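PDB 3PAS: TetR family transcription regulator from Marinobacter aquaeolei, which probably binds DNA at cis-regulatory sites through a helix-turn-helix domain and so regulates transcription, as TetR-family proteins generally do. Local coordinates for residues A12-T17 / L57-Y62; V67-L72 / E124-N129. All coordinates share one frame; numbering follows the deposited sequence.

Contact 1: A12-T17 / L57-Y62; sequences AFLEAT and LATFYY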
loop_
_atom_site.group_PDB
_atom_site.type_symbol
_atom_site.label_atom_id
_atom_site.label_comp_id
_atom_site.label_asym_id
_atom_site.label_seq_id
_atom_site.Cartn_x
_atom_site.Cartn_y
_atom_site.Cartn_z
ATOM N N ALA B 12 -20.794 6.424 20.269
ATOM C CA ALA B 12 -21.681 5.592 19.494
ATOM C C ALA B 12 -21.691 6.088 18.059
ATOM O O ALA B 12 -21.577 5.271 17.111
ATOM C CB ALA B 12 -23.100 5.523 20.080
ATOM N N PHE B 13 -21.776 7.413 17.881
ATOM C CA PHE B 13 -21.757 7.979 16.525
ATOM C C PHE B 13 -20.418 7.888 15.816
ATOM O O PHE B 13 -20.387 7.620 14.613
ATOM C CB PHE B 13 -22.247 9.432 16.517
ATOM C CG PHE B 13 -23.702 9.594 16.894
ATOM C CD1 PHE B 13 -24.715 9.015 16.136
ATOM C CD2 PHE B 13 -24.047 10.322 18.017
ATOM C CE1 PHE B 13 -26.038 9.160 16.485
ATOM C CE2 PHE B 13 -25.379 10.488 18.356
ATOM C CZ PHE B 13 -26.385 9.901 17.589
ATOM N N LEU B 14 -19.322 8.136 16.544
ATOM C CA LEU B 14 -18.012 8.078 15.999
ATOM C C LEU B 14 -17.682 6.639 15.544
ATOM O O LEU B 14 -17.228 6.435 14.442
ATOM C CB LEU B 14 -16.981 8.585 17.019
ATOM C CG LEU B 14 -17.115 10.059 17.386
ATOM C CD1 LEU B 14 -16.456 10.361 18.725
ATOM C CD2 LEU B 14 -16.604 10.927 16.226
ATOM N N GLU B 15 -17.987 5.658 16.389
ATOM C CA GLU B 15 -17.790 4.248 16.050
ATOM C C GLU B 15 -18.678 3.800 14.875
ATOM O O GLU B 15 -18.232 3.085 13.994
ATOM C CB GLU B 15 -18.044 3.394 17.304
ATOM C CG GLU B 15 -16.902 3.424 18.311
ATOM C CD GLU B 15 -15.618 2.713 17.814
ATOM O OE1 GLU B 15 -15.665 1.895 16.851
ATOM O OE2 GLU B 15 -14.541 2.979 18.371
ATOM N N ALA B 16 -19.923 4.246 14.836
ATOM C CA ALA B 16 -20.824 3.903 13.725
ATOM C C ALA B 16 -20.285 4.488 12.412
ATOM O O ALA B 16 -20.404 3.867 11.349
ATOM C CB ALA B 16 -22.240 4.428 14.008
ATOM N N THR B 17 -19.686 5.677 12.490
ATOM C CA THR B 17 -19.083 6.333 11.324
ATOM C C THR B 17 -17.883 5.490 10.855
ATOM O O THR B 17 -17.775 5.189 9.681
ATOM C CB THR B 17 -18.637 7.749 11.625
ATOM O OG1 THR B 17 -19.756 8.548 12.016
ATOM C CG2 THR B 17 -18.029 8.415 10.390
ATOM N N LEU B 57 -14.916 14.489 10.101
ATOM C CA LEU B 57 -13.719 15.071 10.660
ATOM C C LEU B 57 -13.509 14.634 12.104
ATOM O O LEU B 57 -12.405 14.226 12.454
ATOM C CB LEU B 57 -13.748 16.603 10.609
ATOM C CG LEU B 57 -12.450 17.343 10.958
ATOM C CD1 LEU B 57 -11.193 16.761 10.213
ATOM C CD2 LEU B 57 -12.661 18.830 10.654
ATOM N N ALA B 58 -14.542 14.756 12.937
ATOM C CA ALA B 58 -14.481 14.330 14.346
ATOM C C ALA B 58 -14.085 12.844 14.447
ATOM O O ALA B 58 -13.368 12.426 15.367
ATOM C CB ALA B 58 -15.843 14.610 15.085
ATOM N N THR B 59 -14.604 12.042 13.534
ATOM C CA THR B 59 -14.313 10.615 13.483
ATOM C C THR B 59 -12.842 10.417 13.122
ATOM O O THR B 59 -12.170 9.552 13.682
ATOM C CB THR B 59 -15.257 9.835 12.489
ATOM O OG1 THR B 59 -16.636 9.971 12.915
ATOM C CG2 THR B 59 -14.950 8.308 12.499
ATOM N N PHE B 60 -12.347 11.201 12.171
ATOM C CA PHE B 60 -10.944 11.102 11.795
ATOM C C PHE B 60 -10.057 11.412 13.021
ATOM O O PHE B 60 -9.097 10.672 13.321
ATOM C CB PHE B 60 -10.605 11.999 10.630
ATOM C CG PHE B 60 -9.173 11.904 10.209
ATOM C CD1 PHE B 60 -8.733 10.800 9.576
ATOM C CD2 PHE B 60 -8.276 12.888 10.544
ATOM C CE1 PHE B 60 -7.383 10.680 9.188
ATOM C CE2 PHE B 60 -6.951 12.788 10.149
ATOM C CZ PHE B 60 -6.514 11.698 9.497
ATOM N N TYR B 61 -10.396 12.459 13.757
ATOM C CA TYR B 61 -9.642 12.793 14.971
ATOM C C TYR B 61 -9.764 11.795 16.088
ATOM O O TYR B 61 -8.798 11.550 16.829
ATOM C CB TYR B 61 -10.023 14.182 15.485
ATOM C CG TYR B 61 -9.561 15.299 14.609
ATOM C CD1 TYR B 61 -8.304 15.264 14.004
ATOM C CD2 TYR B 61 -10.322 16.446 14.450
ATOM C CE1 TYR B 61 -7.854 16.310 13.215
ATOM C CE2 TYR B 61 -9.866 17.509 13.663
ATOM C CZ TYR B 61 -8.626 17.431 13.059
ATOM O OH TYR B 61 -8.161 18.461 12.280
ATOM N N TYR B 62 -10.947 11.220 16.242
ATOM C CA TYR B 62 -11.155 10.150 17.190
ATOM C C TYR B 62 -10.264 8.925 16.847
ATOM O O TYR B 62 -9.587 8.342 17.726
ATOM C CB TYR B 62 -12.629 9.753 17.153
ATOM C CG TYR B 62 -12.974 8.468 17.849
ATOM C CD1 TYR B 62 -13.083 8.418 19.222
ATOM C CD2 TYR B 62 -13.256 7.304 17.128
ATOM C CE1 TYR B 62 -13.447 7.253 19.868
ATOM C CE2 TYR B 62 -13.613 6.152 17.773
ATOM C CZ TYR B 62 -13.708 6.137 19.165
ATOM O OH TYR B 62 -14.058 4.975 19.863
#

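Contact 2: V67-L72 / E124-N129; sequences VIDAAL and ESRAAN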
loop_
_atom_site.group_PDB
_atom_site.type_symbol
_atom_site.label_atom_id
_atom_site.label_comp_id
_atom_site.label_asym_id
_atom_site.label_seq_id
_atom_site.Cartn_x
_atom_site.Cartn_y
_atom_site.Cartn_z
ATOM N N VAL B 67 -5.231 5.960 18.110
ATOM C CA VAL B 67 -4.021 5.321 17.639
ATOM C C VAL B 67 -2.744 6.052 18.037
ATOM O O VAL B 67 -1.807 5.411 18.503
ATOM C CB VAL B 67 -4.023 5.082 16.112
ATOM C CG1 VAL B 67 -2.663 4.602 15.653
ATOM C CG2 VAL B 67 -5.131 4.065 15.735
ATOM N N ILE B 68 -2.679 7.363 17.798
ATOM C CA ILE B 68 -1.472 8.161 18.134
ATOM C C ILE B 68 -1.191 8.083 19.624
ATOM O O ILE B 68 -0.043 7.856 20.044
ATOM C CB ILE B 68 -1.638 9.633 17.720
ATOM C CG1 ILE B 68 -1.668 9.700 16.183
ATOM C CG2 ILE B 68 -0.548 10.518 18.375
ATOM C CD1 ILE B 68 -2.017 11.072 15.610
ATOM N N ASP B 69 -2.217 8.278 20.458
ATOM C CA ASP B 69 -1.999 8.237 21.908
ATOM C C ASP B 69 -1.456 6.890 22.428
ATOM O O ASP B 69 -0.576 6.880 23.296
ATOM C CB ASP B 69 -3.248 8.625 22.674
ATOM C CG ASP B 69 -3.678 10.048 22.388
ATOM O OD1 ASP B 69 -2.885 10.831 21.808
ATOM O OD2 ASP B 69 -4.843 10.382 22.700
ATOM N N ALA B 70 -1.992 5.776 21.917
ATOM C CA ALA B 70 -1.507 4.454 22.248
ATOM C C ALA B 70 -0.066 4.284 21.799
ATOM O O ALA B 70 0.746 3.737 22.535
ATOM C CB ALA B 70 -2.379 3.345 21.602
ATOM N N ALA B 71 0.239 4.733 20.594
ATOM C CA ALA B 71 1.598 4.664 20.067
ATOM C C ALA B 71 2.572 5.494 20.909
ATOM O O ALA B 71 3.656 5.013 21.197
ATOM C CB ALA B 71 1.682 5.086 18.564
ATOM N N LEU B 72 2.190 6.728 21.277
ATOM C CA LEU B 72 3.032 7.631 22.080
ATOM C C LEU B 72 3.305 7.062 23.473
ATOM O O LEU B 72 4.415 7.200 24.015
ATOM C CB LEU B 72 2.379 9.000 22.255
ATOM C CG LEU B 72 2.283 9.949 21.075
ATOM C CD1 LEU B 72 1.502 11.242 21.491
ATOM C CD2 LEU B 72 3.638 10.267 20.541
ATOM N N GLU B 124 0.434 15.536 13.096
ATOM C CA GLU B 124 1.904 15.623 13.302
ATOM C C GLU B 124 2.217 16.329 14.630
ATOM O O GLU B 124 3.106 15.911 15.398
ATOM C CB GLU B 124 2.580 16.302 12.101
ATOM C CG GLU B 124 2.490 15.428 10.840
ATOM C CD GLU B 124 3.113 16.035 9.563
ATOM O OE1 GLU B 124 3.309 17.258 9.487
ATOM O OE2 GLU B 124 3.373 15.256 8.620
ATOM N N SER B 125 1.462 17.387 14.919
ATOM C CA SER B 125 1.559 18.069 16.184
ATOM C C SER B 125 1.257 17.193 17.410
ATOM O O SER B 125 1.981 17.250 18.406
ATOM C CB SER B 125 0.633 19.267 16.187
ATOM O OG SER B 125 0.846 19.998 17.356
ATOM N N ARG B 126 0.178 16.412 17.367
ATOM C CA ARG B 126 -0.134 15.512 18.484
ATOM C C ARG B 126 0.975 14.446 18.644
ATOM O O ARG B 126 1.338 14.034 19.769
ATOM C CB ARG B 126 -1.452 14.803 18.228
ATOM C CG ARG B 126 -2.000 14.126 19.481
ATOM C CD ARG B 126 -3.384 13.660 19.240
ATOM N NE ARG B 126 -4.022 13.148 20.439
ATOM C CZ ARG B 126 -4.868 13.818 21.224
ATOM N NH1 ARG B 126 -5.188 15.088 21.014
ATOM N NH2 ARG B 126 -5.399 13.198 22.255
ATOM N N ALA B 127 1.527 14.030 17.508
ATOM C CA ALA B 127 2.628 13.061 17.494
ATOM C C ALA B 127 4.056 13.666 17.605
ATOM O O ALA B 127 5.052 12.975 17.374
ATOM C CB ALA B 127 2.528 12.196 16.252
ATOM N N ALA B 128 4.165 14.929 17.984
ATOM C CA ALA B 128 5.432 15.648 17.946
ATOM C C ALA B 128 6.587 14.966 18.698
ATOM O O ALA B 128 7.713 14.928 18.190
ATOM C CB ALA B 128 5.251 17.093 18.466
ATOM N N ASN B 129 6.318 14.419 19.869
ATOM C CA ASN B 129 7.361 13.774 20.649
ATOM C C ASN B 129 7.989 12.592 19.923
ATOM O O ASN B 129 9.192 12.347 20.068
ATOM C CB ASN B 129 6.853 13.338 22.033
ATOM C CG ASN B 129 6.533 14.537 22.936
ATOM O OD1 ASN B 129 7.040 15.652 22.740
ATOM N ND2 ASN B 129 5.697 14.307 23.922
#

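Contact 1: A12-T17 / L57-Y62
This is a perpendicular helix-helix contact, L14, E15 and T17 on helix 5-24 meeting A58, T59 and Y62 on helix 52-76, with an apolar centre and one hydrogen bond at its border. The segment axes cross at -90° and come within 9.3 Å. L14 is the central side chain. Its CD2 lies against the A58-T59 peptide, 3.4 Å from T59 OG1 and 3.9 Å from A58 CB, where the small alanine leaves room for a branched leucine. CB and CD1 of L14 meet the Y62 ring: CB stands over one face, offset toward the rim, in a CH-pi contact 4.1 Å from the ring centroid, and CD1 lies 3.9 Å from Y62 CD1. Y62 reaches across L14 to E15 because its chi1 of 167° turns CG away from the backbone N. There the phenol OH donates to E15 OE2 at 2.5 Å, a short bond using the anti lone pair, with the carboxylate turned 85° against the ring. E15, bent at chi2, turns its carboxylate to the ring edge, and its OE1 forms a salt bridge with R99, so both oxygens are engaged. As in other TetR regulators, helix 52-76 probably connects the DNA-binding part to the C-terminal domain; this crossing joins the two helices that flank the helix-turn-helix, predicted at 30-49. Threonines suit the close approach beside L14: T17 CB lies 3.3 Å from T59 OG1, while each hydroxyl turns back to its own helix, T17 OG1 to F13 O at 2.8 Å and T59 OG1 to L55 O.

Contact 2: V67-L72 / E124-N129
The guanidinium of R126 meets the carboxylate of D69 edge to edge, the two planes 31° apart. Arginine offers its side-on edge, NE and NH2 together, giving one nitrogen to each carboxylate oxygen. NH2 to D69 OD2 is the straighter arm, 2.9 Å long with an N-H...O angle of 175°, nearly in the guanidinium plane and on the syn lone pair. NE to D69 OD1 is equally short, 2.9 Å, but more bent and tilted from the guanidinium plane. R126 gets there by a chain extended from CG to NE, with CG anti to the backbone N (chi1 -166°), which carries the charge across to helix 52-76 and brings its CG methylene beside I68, 4.0 Å from I68 CG2. That same methyl lies 4.1 Å from A127 CB, and the branched end of L72 puts CD1 against the backbone carbonyl R126 O at 3.3 Å. Beta-branched I68 and L72, one helical turn apart, thus cover the joint where helix 117-126 ends and helix 128-140 begins; A127 marks the break and occupies the N-cap position of the second helix, its small side chain letting I68 come near. The contact therefore packs this helical kink of the C-terminal domain against helix 52-76. Were D69 replaced by an alanine, R126 would probably lose its bidentate partner and its guanidinium be set free to turn, since D65 makes only a long, weak ion pair with NE. On this surface the paired charges fix the arginine's rotation as well as its position, while its CG adds to the apolar patch.

Overall arrangement
Contacts 1 and 2 follow one another along helix 52-76, which supplies one segment to each: residues 57-62 face helix 5-24, and residues 67-72 face the junction of helices 117-126 and 128-140. Their centres are 18 Å apart and their nearest atoms about 5 Å, without touching. Contact 1 is the more buried and lies at the DNA-binding end; contact 2 is a surface contact with the C-terminal domain. The long helix thus spans both, consistent with its linking role in TetR regulators. F60 and Y61, on the same segment as contact 1, also pack on helix 117-126 through I119. An acetate ion, probably from crystallisation, lies about 4 Å from the L14 side chain.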